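Local coordinates for protein LacI family sugar-binding transcriptional regulator (Enterococcus faecalis V583, PDB 4RK0) that binds ribose in the cleft between two subdomains and, as in other LacI-family regulators, probably controls transcription by binding regulatory DNA, at residues Ile17-Phe22 with Ala184-Ile189; Tyr168-Glu173 with Phe191-Gly196; Gly11-Asp16 with Ile41-Asp46; Val105-Tyr110 with Leu260-Ile265. All blocks are in the same frame, centred on the assembly; numbering follows the deposited sequence.

Interaction 1. Residues Ile17-Phe22 with Ala184-Ile189; sequences ITNPFF and AINDEI. With RIB (alpha-D-ribofuranose), chain E.
Ribose O5 lies beside Asn186, at the place where Asn19 and Asn186 come together, and it is gripped twice. Asn186 ND2 donates to it at 2.9 Å in a nearly straight bond, 166° at the hydrogen, and a water also hydrogen-bonds to it. That water donates to Asn19 OD1 over 3.2 Å and accepts weakly from Glu188 N, so sugar and both segments share one solvent-mediated link whose Glu188 leg is weak. Each asparagine is an N-cap: Asn19 OD1 accepts from Phe21 N at 2.9 Å and Asn186 OD1 from Ile189 N at 2.9 Å, both donors standing above the carbonyl plane. The capping bond on Asn186 OD1 probably fixes that amide's rotation, with ND2 turned to the sugar. Direct contact between the segments is mostly a stack. The Glu188 carboxylate lies on the Asn19 amide with planes 6° apart, Asn19 CG and Glu188 CD being 3.9 Å from each other. A bend at chi2 of Glu188 brings OE2 to 3.4 Å from Pro20 CD, while a second water joins OE1 to Thr18 OG1. The Phe21 ring, its CG anti to the backbone N (chi1 179°), offers one face to the sugar, with ribose C2 3.4 Å from Phe21 CE2; Phe22 CZ approaches C1 obliquely. Asp94, Gln95, Asn139, Arg143, Asp214 and Gln231 also bind the ribose. In this ligand cleft of a periplasmic-binding-protein-like fold, helix 20-35, following strand 9-14, and helix 187-199, following strand 181-184, bring their N-termini together from two different sheets.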
loop_
_atom_site.group_PDB
_atom_site.type_symbol
_atom_site.label_atom_id
_atom_site.label_comp_id
_atom_site.label_asym_id
_atom_site.label_seq_id
_atom_site.Cartn_x
_atom_site.Cartn_y
_atom_site.Cartn_z
ATOM N N ILE A 17 2.717 5.125 -4.180
ATOM C CA ILE A 17 1.826 4.817 -3.066
ATOM C C ILE A 17 1.601 3.317 -2.888
ATOM O O ILE A 17 0.891 2.889 -1.986
ATOM C CB ILE A 17 0.464 5.520 -3.218
ATOM C CG1 ILE A 17 -0.169 5.255 -4.594
ATOM C CG2 ILE A 17 0.656 7.013 -2.999
ATOM C CD1 ILE A 17 -1.662 5.499 -4.633
ATOM N N THR A 18 2.220 2.530 -3.734
ATOM C CA THR A 18 2.062 1.085 -3.658
ATOM C C THR A 18 3.028 0.476 -2.657
ATOM O O THR A 18 2.768 -0.608 -2.135
ATOM C CB THR A 18 2.311 0.426 -5.006
ATOM O OG1 THR A 18 3.552 0.887 -5.530
ATOM C CG2 THR A 18 1.209 0.770 -5.972
ATOM N N ASN A 19 4.139 1.167 -2.386
ATOM C CA ASN A 19 5.078 0.700 -1.393
ATOM C C ASN A 19 4.417 1.011 -0.048
ATOM O O ASN A 19 4.088 2.174 0.233
ATOM C CB ASN A 19 6.384 1.454 -1.533
ATOM C CG ASN A 19 7.400 1.082 -0.491
ATOM O OD1 ASN A 19 7.111 0.479 0.536
ATOM N ND2 ASN A 19 8.621 1.477 -0.751
ATOM N N PRO A 20 4.157 -0.013 0.759
ATOM C CA PRO A 20 3.515 0.246 2.073
ATOM C C PRO A 20 4.233 1.342 2.881
ATOM O O PRO A 20 3.598 1.999 3.696
ATOM C CB PRO A 20 3.603 -1.097 2.810
ATOM C CG PRO A 20 4.049 -2.091 1.823
ATOM C CD PRO A 20 4.523 -1.428 0.569
ATOM N N PHE A 21 5.544 1.514 2.680
ATOM C CA PHE A 21 6.261 2.612 3.329
ATOM C C PHE A 21 5.612 3.956 3.055
ATOM O O PHE A 21 5.370 4.731 3.999
ATOM C CB PHE A 21 7.736 2.649 2.929
ATOM C CG PHE A 21 8.490 3.780 3.550
ATOM C CD1 PHE A 21 8.967 3.661 4.828
ATOM C CD2 PHE A 21 8.661 4.971 2.879
ATOM C CE1 PHE A 21 9.645 4.702 5.442
ATOM C CE2 PHE A 21 9.305 6.028 3.494
ATOM C CZ PHE A 21 9.816 5.876 4.792
ATOM N N PHE A 22 5.354 4.275 1.792
ATOM C CA PHE A 22 4.834 5.607 1.452
ATOM C C PHE A 22 3.362 5.713 1.745
ATOM O O PHE A 22 2.874 6.778 2.050
ATOM C CB PHE A 22 5.106 5.964 0.015
ATOM C CG PHE A 22 6.560 6.162 -0.264
ATOM C CD1 PHE A 22 7.255 7.189 0.339
ATOM C CD2 PHE A 22 7.251 5.261 -1.033
ATOM C CE1 PHE A 22 8.594 7.328 0.117
ATOM C CE2 PHE A 22 8.566 5.412 -1.283
ATOM C CZ PHE A 22 9.253 6.452 -0.699
ATOM N N ALA A 184 19.073 -6.405 2.060
ATOM C CA ALA A 184 18.174 -5.845 1.094
ATOM C C ALA A 184 17.883 -4.418 1.512
ATOM O O ALA A 184 17.467 -4.183 2.642
ATOM C CB ALA A 184 16.890 -6.641 1.026
ATOM N N ILE A 185 18.087 -3.465 0.604
ATOM C CA ILE A 185 18.074 -2.060 1.007
ATOM C C ILE A 185 16.675 -1.547 1.289
ATOM O O ILE A 185 16.514 -0.478 1.863
ATOM C CB ILE A 185 18.852 -1.179 0.005
ATOM C CG1 ILE A 185 19.746 -0.194 0.728
ATOM C CG2 ILE A 185 17.920 -0.473 -0.928
ATOM C CD1 ILE A 185 20.973 -0.825 1.289
ATOM N N ASN A 186 15.653 -2.309 0.904
ATOM C CA ASN A 186 14.330 -2.104 1.480
ATOM C C ASN A 186 13.573 -3.430 1.580
ATOM O O ASN A 186 14.008 -4.447 1.007
ATOM C CB ASN A 186 13.515 -1.000 0.817
ATOM C CG ASN A 186 12.862 -1.409 -0.482
ATOM O OD1 ASN A 186 13.264 -2.367 -1.143
ATOM N ND2 ASN A 186 11.856 -0.641 -0.872
ATOM N N ASP A 187 12.470 -3.411 2.323
ATOM C CA ASP A 187 11.693 -4.639 2.573
ATOM C C ASP A 187 11.088 -5.171 1.262
ATOM O O ASP A 187 11.019 -6.382 1.063
ATOM C CB ASP A 187 10.619 -4.437 3.639
ATOM C CG ASP A 187 11.198 -4.268 5.069
ATOM O OD1 ASP A 187 12.321 -4.706 5.334
ATOM O OD2 ASP A 187 10.495 -3.706 5.909
ATOM N N GLU A 188 10.663 -4.300 0.373
ATOM C CA GLU A 188 10.132 -4.759 -0.922
ATOM C C GLU A 188 11.168 -5.570 -1.717
ATOM O O GLU A 188 10.854 -6.637 -2.248
ATOM C CB GLU A 188 9.627 -3.569 -1.752
ATOM C CG GLU A 188 8.381 -2.921 -1.178
ATOM C CD GLU A 188 7.446 -2.359 -2.242
ATOM O OE1 GLU A 188 7.919 -1.716 -3.199
ATOM O OE2 GLU A 188 6.221 -2.548 -2.126
ATOM N N ILE A 189 12.413 -5.101 -1.786
ATOM C CA ILE A 189 13.467 -5.939 -2.370
ATOM C C ILE A 189 13.576 -7.302 -1.682
ATOM O O ILE A 189 13.765 -8.328 -2.352
ATOM C CB ILE A 189 14.835 -5.253 -2.324
ATOM C CG1 ILE A 189 14.813 -4.097 -3.313
ATOM C CG2 ILE A 189 15.950 -6.226 -2.670
ATOM C CD1 ILE A 189 16.088 -3.261 -3.366
HETATM O O5 RIB E . 10.980 1.311 1.140
HETATM C C5 RIB E . 10.905 2.471 0.326
HETATM C C4 RIB E . 12.208 3.128 0.476
HETATM O O4 RIB E . 12.396 4.276 -0.392
HETATM C C3 RIB E . 12.080 3.433 1.955
HETATM O O3 RIB E . 13.157 2.685 2.523
HETATM C C2 RIB E . 12.145 4.963 1.941
HETATM O O2 RIB E . 13.048 5.456 2.900
HETATM C C1 RIB E . 12.390 5.409 0.489
HETATM O O1 RIB E . 13.485 6.303 0.377
HETATM O O HOH W 1 6.361 0.460 -5.043
HETATM O O HOH W 2 9.475 -1.348 1.711
#

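Interaction 2. Residues Tyr168-Glu173 with Phe191-Gly196; sequences YQAVPE and FGLYRG
Tyr168 and Gly192 make the tight end of this helix pair, where backbone meets backbone: Tyr168 CA comes 3.3 Å from Gly192 O in a CA-H...O contact. Gly196, one turn further along, continues the close surface, its CA lying 3.6 Å from Tyr168 CD1. With glycines at these two positions four apart, no side chain intervenes, and the short axes of helices 168-173 and 191-196 approach to 7.5 Å at a crossing angle of -56°. Val171 fills the adjoining part of the interface. Its CG1 packs on the Gly196 carbonyl carbon, and its CG2 reaches Leu193 CD2 at 3.9 Å. These are neighbouring helices of an alpha/beta subdomain, laid on one side of the four-stranded parallel sheet; Leu193 rests on strands 181-184 and 209-211, and Ala170 on strand 154-159. The more open side is built differently, from a partly exposed aromatic and a partly exposed arginine. Arg195, extended from CG to NE with CG anti to the backbone N, runs beside the Tyr168 ring until its guanidinium lies flat over one face. The planes are 10° apart, and Arg195 CZ stands 4.0 Å from the Tyr168 ring centroid, 12° off the normal, a well-formed cation-pi stack. The contact here is between flat groups, not backbone on backbone. Polar ends are held from outside the two segments: Tyr168 OH hydrogen-bonds Glu199 OE1, and Arg195 NH1 makes a weak hydrogen bond with Tyr221 OH of the second subunit.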
loop_
_atom_site.group_PDB
_atom_site.type_symbol
_atom_site.label_atom_id
_atom_site.label_comp_id
_atom_site.label_asym_id
_atom_site.label_seq_id
_atom_site.Cartn_x
_atom_site.Cartn_y
_atom_site.Cartn_z
ATOM N N TYR A 168 13.415 -9.938 -6.875
ATOM C CA TYR A 168 13.191 -11.197 -7.603
ATOM C C TYR A 168 14.195 -11.390 -8.715
ATOM O O TYR A 168 14.776 -12.462 -8.857
ATOM C CB TYR A 168 11.762 -11.197 -8.153
ATOM C CG TYR A 168 11.352 -12.435 -8.948
ATOM C CD1 TYR A 168 11.273 -13.663 -8.342
ATOM C CD2 TYR A 168 11.006 -12.341 -10.298
ATOM C CE1 TYR A 168 10.883 -14.794 -9.059
ATOM C CE2 TYR A 168 10.623 -13.460 -11.031
ATOM C CZ TYR A 168 10.554 -14.682 -10.405
ATOM O OH TYR A 168 10.155 -15.794 -11.111
ATOM N N GLN A 169 14.406 -10.342 -9.512
ATOM C CA GLN A 169 15.319 -10.411 -10.645
ATOM C C GLN A 169 16.779 -10.442 -10.241
ATOM O O GLN A 169 17.610 -10.768 -11.067
ATOM C CB GLN A 169 15.102 -9.228 -11.562
ATOM C CG GLN A 169 13.830 -9.336 -12.362
ATOM C CD GLN A 169 13.542 -8.065 -13.135
ATOM O OE1 GLN A 169 14.199 -7.031 -12.951
ATOM N NE2 GLN A 169 12.541 -8.126 -13.984
ATOM N N ALA A 170 17.099 -10.099 -8.985
ATOM C CA ALA A 170 18.491 -10.247 -8.476
ATOM C C ALA A 170 18.879 -11.690 -8.105
ATOM O O ALA A 170 20.062 -12.008 -7.903
ATOM C CB ALA A 170 18.724 -9.330 -7.272
ATOM N N VAL A 171 17.897 -12.574 -7.966
ATOM C CA VAL A 171 18.183 -13.870 -7.389
ATOM C C VAL A 171 19.137 -14.719 -8.243
ATOM O O VAL A 171 20.056 -15.345 -7.703
ATOM C CB VAL A 171 16.901 -14.614 -6.963
ATOM C CG1 VAL A 171 17.230 -16.043 -6.553
ATOM C CG2 VAL A 171 16.204 -13.867 -5.826
ATOM N N PRO A 172 18.971 -14.697 -9.566
ATOM C CA PRO A 172 19.924 -15.483 -10.384
ATOM C C PRO A 172 21.392 -15.087 -10.179
ATOM O O PRO A 172 22.260 -15.952 -10.068
ATOM C CB PRO A 172 19.437 -15.225 -11.829
ATOM C CG PRO A 172 17.973 -14.954 -11.681
ATOM C CD PRO A 172 17.775 -14.296 -10.330
ATOM N N GLU A 173 21.676 -13.791 -10.088
ATOM C CA GLU A 173 23.045 -13.370 -9.871
ATOM C C GLU A 173 23.528 -13.792 -8.477
ATOM O O GLU A 173 24.644 -14.278 -8.307
ATOM C CB GLU A 173 23.199 -11.866 -10.105
ATOM C CG GLU A 173 23.803 -11.494 -11.453
ATOM C CD GLU A 173 25.323 -11.457 -11.416
ATOM O OE1 GLU A 173 25.876 -10.747 -10.541
ATOM O OE2 GLU A 173 25.960 -12.134 -12.256
ATOM N N PHE A 191 11.318 -8.972 -0.064
ATOM C CA PHE A 191 10.193 -9.847 -0.456
ATOM C C PHE A 191 10.440 -10.484 -1.815
ATOM O O PHE A 191 10.096 -11.671 -2.055
ATOM C CB PHE A 191 8.839 -9.133 -0.426
ATOM C CG PHE A 191 8.494 -8.520 0.899
ATOM C CD1 PHE A 191 8.981 -9.053 2.099
ATOM C CD2 PHE A 191 7.697 -7.388 0.945
ATOM C CE1 PHE A 191 8.681 -8.467 3.319
ATOM C CE2 PHE A 191 7.405 -6.797 2.156
ATOM C CZ PHE A 191 7.899 -7.342 3.342
ATOM N N GLY A 192 11.086 -9.750 -2.696
ATOM C CA GLY A 192 11.418 -10.261 -4.028
ATOM C C GLY A 192 12.412 -11.386 -3.962
ATOM O O GLY A 192 12.257 -12.399 -4.633
ATOM N N LEU A 193 13.447 -11.184 -3.155
ATOM C CA LEU A 193 14.410 -12.229 -2.802
ATOM C C LEU A 193 13.769 -13.493 -2.292
ATOM O O LEU A 193 14.096 -14.605 -2.778
ATOM C CB LEU A 193 15.435 -11.708 -1.785
ATOM C CG LEU A 193 16.288 -10.513 -2.245
ATOM C CD1 LEU A 193 17.184 -10.026 -1.114
ATOM C CD2 LEU A 193 17.131 -10.893 -3.420
ATOM N N TYR A 194 12.888 -13.341 -1.319
ATOM C CA TYR A 194 12.130 -14.488 -0.781
ATOM C C TYR A 194 11.499 -15.306 -1.916
ATOM O O TYR A 194 11.652 -16.521 -1.963
ATOM C CB TYR A 194 11.010 -14.045 0.151
ATOM C CG TYR A 194 11.355 -13.876 1.618
ATOM C CD1 TYR A 194 12.520 -13.219 2.029
ATOM C CD2 TYR A 194 10.465 -14.300 2.604
ATOM C CE1 TYR A 194 12.825 -13.067 3.379
ATOM C CE2 TYR A 194 10.742 -14.140 3.949
ATOM C CZ TYR A 194 11.927 -13.516 4.346
ATOM O OH TYR A 194 12.146 -13.391 5.709
ATOM N N ARG A 195 10.771 -14.640 -2.807
ATOM C CA ARG A 195 10.096 -15.322 -3.899
ATOM C C ARG A 195 11.097 -16.007 -4.838
ATOM O O ARG A 195 10.901 -17.143 -5.219
ATOM C CB ARG A 195 9.221 -14.337 -4.676
ATOM C CG ARG A 195 8.564 -14.906 -5.905
ATOM C CD ARG A 195 7.880 -13.835 -6.741
ATOM N NE ARG A 195 7.403 -14.347 -8.034
ATOM C CZ ARG A 195 7.036 -13.587 -9.075
ATOM N NH1 ARG A 195 7.100 -12.255 -9.017
ATOM N NH2 ARG A 195 6.623 -14.160 -10.204
ATOM N N GLY A 196 12.166 -15.330 -5.217
ATOM C CA GLY A 196 13.092 -15.918 -6.154
ATOM C C GLY A 196 13.843 -17.078 -5.542
ATOM O O GLY A 196 14.079 -18.123 -6.202
#

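Interaction 3. Residues Gly11-Asp16 with Ile41-Asp46; sequences GVIVPD and ILCNAD. Unlike the reference sequence in segment 41-46: Ile41 (reference Met).
A beta-alpha-beta crossover supplies both strands here, joined in a parallel ladder with Val12 N to Ile41 O at 2.8 Å among its rungs. The bonds then alternate between the strands: Cys43 N donates to Val12 O at 2.9 Å, Val14 N to Cys43 O at 3.0 Å and Ala45 N to Val14 O at 2.8 Å. Helix 20-35 connects the two strands and covers the face carrying Val12 and Leu42, whereas helix 54-59 covers Ile13 and Cys43. On that second face Ile13 CD1 presses against Cys43 CB at 3.3 Å, tighter than ordinary carbon contact. Strand 9-14 lies inside the sheet, pairing also with strand 66-69; strand 39-44 is its edge in this chain, but Ile41 continues the sheet antiparallel into the second subunit. Beyond the strands Asp46 N still reaches Pro15 O at 3.1 Å, the donor tilted 30° from the carbonyl plane. Asn44 ND2 meets Asp46 OD1 on its syn side, at 2.8 Å and 169°, which orients the carboxylate; Arg27 of the second subunit forms a salt bridge with its OD2. Asp16 turns its OD1 instead to Asn19 N, just before helix 20-35.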
loop_
_atom_site.group_PDB
_atom_site.type_symbol
_atom_site.label_atom_id
_atom_site.label_comp_id
_atom_site.label_asym_id
_atom_site.label_seq_id
_atom_site.Cartn_x
_atom_site.Cartn_y
_atom_site.Cartn_z
ATOM N N GLY A 11 0.091 20.060 -0.838
ATOM C CA GLY A 11 0.513 19.106 -1.891
ATOM C C GLY A 11 1.549 18.122 -1.393
ATOM O O GLY A 11 2.479 18.518 -0.743
ATOM N N VAL A 12 1.362 16.825 -1.659
ATOM C CA VAL A 12 2.269 15.818 -1.159
ATOM C C VAL A 12 2.800 15.020 -2.330
ATOM O O VAL A 12 2.016 14.429 -3.056
ATOM C CB VAL A 12 1.547 14.846 -0.220
ATOM C CG1 VAL A 12 2.533 13.763 0.229
ATOM C CG2 VAL A 12 0.974 15.619 0.972
ATOM N N ILE A 13 4.116 15.074 -2.517
ATOM C CA ILE A 13 4.786 14.475 -3.644
ATOM C C ILE A 13 5.635 13.319 -3.140
ATOM O O ILE A 13 6.640 13.510 -2.463
ATOM C CB ILE A 13 5.741 15.481 -4.355
ATOM C CG1 ILE A 13 5.085 16.845 -4.568
ATOM C CG2 ILE A 13 6.286 14.873 -5.636
ATOM C CD1 ILE A 13 3.822 16.846 -5.372
ATOM N N VAL A 14 5.227 12.096 -3.474
ATOM C CA VAL A 14 5.996 10.920 -3.072
ATOM C C VAL A 14 6.337 10.077 -4.310
ATOM O O VAL A 14 5.694 10.234 -5.336
ATOM C CB VAL A 14 5.206 10.056 -2.073
ATOM C CG1 VAL A 14 4.983 10.841 -0.795
ATOM C CG2 VAL A 14 3.891 9.642 -2.668
ATOM N N PRO A 15 7.324 9.189 -4.194
ATOM C CA PRO A 15 7.729 8.345 -5.302
ATOM C C PRO A 15 6.634 7.422 -5.785
ATOM O O PRO A 15 6.514 7.230 -6.983
ATOM C CB PRO A 15 8.910 7.556 -4.730
ATOM C CG PRO A 15 9.481 8.445 -3.679
ATOM C CD PRO A 15 8.274 9.111 -3.070
ATOM N N ASP A 16 5.871 6.837 -4.857
ATOM C CA ASP A 16 4.780 5.940 -5.191
ATOM C C ASP A 16 3.863 5.764 -3.982
ATOM O O ASP A 16 4.192 6.199 -2.886
ATOM C CB ASP A 16 5.296 4.597 -5.691
ATOM C CG ASP A 16 5.874 3.750 -4.587
ATOM O OD1 ASP A 16 5.161 3.500 -3.584
ATOM O OD2 ASP A 16 7.040 3.357 -4.704
ATOM N N ILE A 41 -3.404 17.064 -1.338
ATOM C CA ILE A 41 -3.309 16.904 -2.794
ATOM C C ILE A 41 -2.255 15.841 -3.056
ATOM O O ILE A 41 -1.113 16.014 -2.689
ATOM C CB ILE A 41 -2.852 18.226 -3.466
ATOM C CG1 ILE A 41 -3.819 19.368 -3.156
ATOM C CG2 ILE A 41 -2.665 18.035 -4.969
ATOM C CD1 ILE A 41 -5.270 19.082 -3.447
ATOM N N LEU A 42 -2.643 14.737 -3.684
ATOM C CA LEU A 42 -1.729 13.624 -3.795
ATOM C C LEU A 42 -1.082 13.593 -5.161
ATOM O O LEU A 42 -1.766 13.559 -6.181
ATOM C CB LEU A 42 -2.454 12.308 -3.555
ATOM C CG LEU A 42 -1.527 11.099 -3.667
ATOM C CD1 LEU A 42 -0.563 11.016 -2.509
ATOM C CD2 LEU A 42 -2.382 9.853 -3.770
ATOM N N CYS A 43 0.236 13.516 -5.150
ATOM C CA CYS A 43 1.009 13.396 -6.364
ATOM C C CYS A 43 2.077 12.319 -6.191
ATOM O O CYS A 43 3.142 12.551 -5.643
ATOM C CB CYS A 43 1.683 14.716 -6.670
ATOM S SG CYS A 43 2.728 14.702 -8.182
ATOM N N ASN A 44 1.799 11.126 -6.686
ATOM C CA ASN A 44 2.834 10.114 -6.678
ATOM C C ASN A 44 3.486 10.092 -8.040
ATOM O O ASN A 44 2.821 9.993 -9.084
ATOM C CB ASN A 44 2.320 8.730 -6.261
ATOM C CG ASN A 44 1.000 8.397 -6.875
ATOM O OD1 ASN A 44 -0.003 9.054 -6.583
ATOM N ND2 ASN A 44 0.974 7.369 -7.721
ATOM N N ALA A 45 4.803 10.188 -8.012
ATOM C CA ALA A 45 5.565 10.462 -9.212
ATOM C C ALA A 45 5.519 9.316 -10.225
ATOM O O ALA A 45 5.590 9.555 -11.433
ATOM C CB ALA A 45 6.993 10.781 -8.832
ATOM N N ASP A 46 5.368 8.081 -9.742
ATOM C CA ASP A 46 5.370 6.897 -10.622
ATOM C C ASP A 46 4.243 6.928 -11.657
ATOM O O ASP A 46 4.388 6.359 -12.747
ATOM C CB ASP A 46 5.292 5.592 -9.805
ATOM C CG ASP A 46 3.935 5.394 -9.158
ATOM O OD1 ASP A 46 3.516 6.266 -8.382
ATOM O OD2 ASP A 46 3.272 4.380 -9.427
#

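Interaction 4. Residues Val105-Tyr110 with Leu260-Ile265; sequences VLTDDY and LPVQLI
Leu260 N donates to Leu106 O at 2.8 Å, nearly straight at 170°; the other backbone bond between the segments is weak. Both belong to a parallel bridge, Thr107 with Leu260, in the mixed sheet of the N-terminal side of this periplasmic-binding-protein-like fold. In the weak return bond, Asp108 N to Leu260 O, the length is 3.0 Å but the angle at hydrogen is only 126°. Leu260 O is met as well by Thr107 CA at 3.2 Å in a CA-H...O contact, so two neighbouring residues crowd one carbonyl. The pairing stops there because segment 105-110 turns. Asp108 is the centre of an inverse gamma turn, closed by Asp109 N to Thr107 O at 2.9 Å, and it also N-caps helix 109-122 by binding Arg111 N through OD1. Thr107 OG1 hydrogen-bonds Gln231 OE1 and Asp109 forms a salt bridge with Arg143, and since Gln231 and Arg143 both bind the ribose, Thr107 and Asp109 are second-shell residues that may steady them. Side-chain packing flanks the bridge. Val105 CG1 makes a rather loose contact with Leu260 CG at 4.2 Å, and helix 233-249 lies against Val105, Thr107 and Leu260. On the other strand, the CB of Leu260 sits over the Leu106 carbonyl, with 3.9 Å from Leu260 CB to Leu106 O. Val262 closes over the turn: CG2, set between its backbone N and carbonyl carbon, stands 3.6 Å from Asp108 O.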
loop_
_atom_site.group_PDB
_atom_site.type_symbol
_atom_site.label_atom_id
_atom_site.label_comp_id
_atom_site.label_asym_id
_atom_site.label_seq_id
_atom_site.Cartn_x
_atom_site.Cartn_y
_atom_site.Cartn_z
ATOM N N VAL A 105 12.816 16.526 7.417
ATOM C CA VAL A 105 12.806 15.490 8.463
ATOM C C VAL A 105 13.436 14.232 7.889
ATOM O O VAL A 105 12.895 13.674 6.950
ATOM C CB VAL A 105 11.385 15.158 8.908
ATOM C CG1 VAL A 105 11.456 14.294 10.168
ATOM C CG2 VAL A 105 10.606 16.441 9.163
ATOM N N LEU A 106 14.576 13.824 8.437
ATOM C CA LEU A 106 15.289 12.653 7.981
ATOM C C LEU A 106 15.062 11.504 8.949
ATOM O O LEU A 106 14.570 11.703 10.066
ATOM C CB LEU A 106 16.778 12.958 7.909
ATOM C CG LEU A 106 17.170 13.919 6.760
ATOM C CD1 LEU A 106 16.813 15.360 7.083
ATOM C CD2 LEU A 106 18.643 13.764 6.425
ATOM N N THR A 107 15.399 10.290 8.526
ATOM C CA THR A 107 15.591 9.234 9.467
ATOM C C THR A 107 17.040 8.819 9.343
ATOM O O THR A 107 17.730 9.174 8.365
ATOM C CB THR A 107 14.634 8.052 9.254
ATOM O OG1 THR A 107 14.975 7.390 8.037
ATOM C CG2 THR A 107 13.210 8.518 9.187
ATOM N N ASP A 108 17.520 8.074 10.325
ATOM C CA ASP A 108 18.938 7.858 10.426
ATOM C C ASP A 108 19.447 6.689 9.577
ATOM O O ASP A 108 19.800 5.651 10.099
ATOM C CB ASP A 108 19.340 7.671 11.884
ATOM C CG ASP A 108 20.837 7.900 12.105
ATOM O OD1 ASP A 108 21.660 7.825 11.140
ATOM O OD2 ASP A 108 21.187 8.151 13.267
ATOM N N ASP A 109 19.533 6.912 8.270
ATOM C CA ASP A 109 19.887 5.868 7.306
ATOM C C ASP A 109 21.265 5.297 7.547
ATOM O O ASP A 109 21.508 4.096 7.421
ATOM C CB ASP A 109 19.793 6.427 5.875
ATOM C CG ASP A 109 18.379 6.817 5.504
ATOM O OD1 ASP A 109 17.537 5.920 5.279
ATOM O OD2 ASP A 109 18.098 8.012 5.473
ATOM N N TYR A 110 22.193 6.181 7.892
ATOM C CA TYR A 110 23.538 5.763 8.165
ATOM C C TYR A 110 23.625 4.797 9.321
ATOM O O TYR A 110 24.287 3.771 9.241
ATOM C CB TYR A 110 24.380 7.018 8.468
ATOM C CG TYR A 110 25.868 6.752 8.569
ATOM C CD1 TYR A 110 26.674 6.759 7.431
ATOM C CD2 TYR A 110 26.479 6.560 9.791
ATOM C CE1 TYR A 110 28.060 6.564 7.515
ATOM C CE2 TYR A 110 27.853 6.348 9.886
ATOM C CZ TYR A 110 28.636 6.348 8.746
ATOM O OH TYR A 110 29.996 6.139 8.836
ATOM N N LEU A 260 15.015 11.417 12.840
ATOM C CA LEU A 260 14.377 10.412 13.690
ATOM C C LEU A 260 15.214 9.134 13.698
ATOM O O LEU A 260 15.804 8.743 12.643
ATOM C CB LEU A 260 12.938 10.135 13.218
ATOM C CG LEU A 260 11.973 11.321 13.119
ATOM C CD1 LEU A 260 10.577 10.834 12.767
ATOM C CD2 LEU A 260 11.912 12.135 14.395
ATOM N N PRO A 261 15.279 8.459 14.857
ATOM C CA PRO A 261 16.093 7.273 15.019
ATOM C C PRO A 261 15.481 6.009 14.384
ATOM O O PRO A 261 14.314 5.989 14.059
ATOM C CB PRO A 261 16.158 7.113 16.540
ATOM C CG PRO A 261 14.809 7.557 16.968
ATOM C CD PRO A 261 14.504 8.745 16.089
ATOM N N VAL A 262 16.322 5.018 14.169
ATOM C CA VAL A 262 15.900 3.707 13.652
ATOM C C VAL A 262 16.380 2.619 14.618
ATOM O O VAL A 262 17.263 2.868 15.442
ATOM C CB VAL A 262 16.446 3.452 12.215
ATOM C CG1 VAL A 262 15.954 4.524 11.267
ATOM C CG2 VAL A 262 17.955 3.332 12.162
ATOM N N GLN A 263 15.833 1.407 14.517
ATOM C CA GLN A 263 16.332 0.270 15.323
ATOM C C GLN A 263 16.176 -1.052 14.595
ATOM O O GLN A 263 15.314 -1.187 13.694
ATOM C CB GLN A 263 15.566 0.207 16.633
ATOM C CG GLN A 263 14.136 -0.188 16.444
ATOM C CD GLN A 263 13.349 -0.066 17.728
ATOM O OE1 GLN A 263 13.831 -0.435 18.796
ATOM N NE2 GLN A 263 12.135 0.455 17.632
ATOM N N LEU A 264 17.022 -1.995 14.966
ATOM C CA LEU A 264 16.966 -3.367 14.480
ATOM C C LEU A 264 15.785 -4.105 15.095
ATOM O O LEU A 264 15.549 -4.021 16.296
ATOM C CB LEU A 264 18.234 -4.093 14.859
ATOM C CG LEU A 264 18.318 -5.573 14.539
ATOM C CD1 LEU A 264 18.254 -5.788 13.044
ATOM C CD2 LEU A 264 19.607 -6.152 15.124
ATOM N N ILE A 265 15.048 -4.801 14.254
ATOM C CA ILE A 265 13.960 -5.691 14.675
ATOM C C ILE A 265 14.358 -7.061 14.287
ATOM O O ILE A 265 14.355 -7.376 13.111
ATOM C CB ILE A 265 12.636 -5.387 13.968
ATOM C CG1 ILE A 265 12.255 -3.917 14.132
ATOM C CG2 ILE A 265 11.515 -6.267 14.551
ATOM C CD1 ILE A 265 12.016 -3.474 15.556
#

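Interactions 1, 2 and 3 are largely buried, whereas interaction 4 is partly so. Interactions 3 and 4 lie in the same mixed sheet on opposite sides of the chain's centre: the first is a regular ladder at an edge continued by the second subunit, the second a single bridge that soon breaks. Interaction 1 is the polar, water-bridged and sugar-filled one, continuing from interaction 3 through Phe22 packed on Pro15 and Asp16. It shares helix 187-199 with interaction 2, where glycine backbones and a cation-pi stack take the place of the water and sugar links. Interactions 1, 2 and 3 also touch the second subunit; interaction 4 does not.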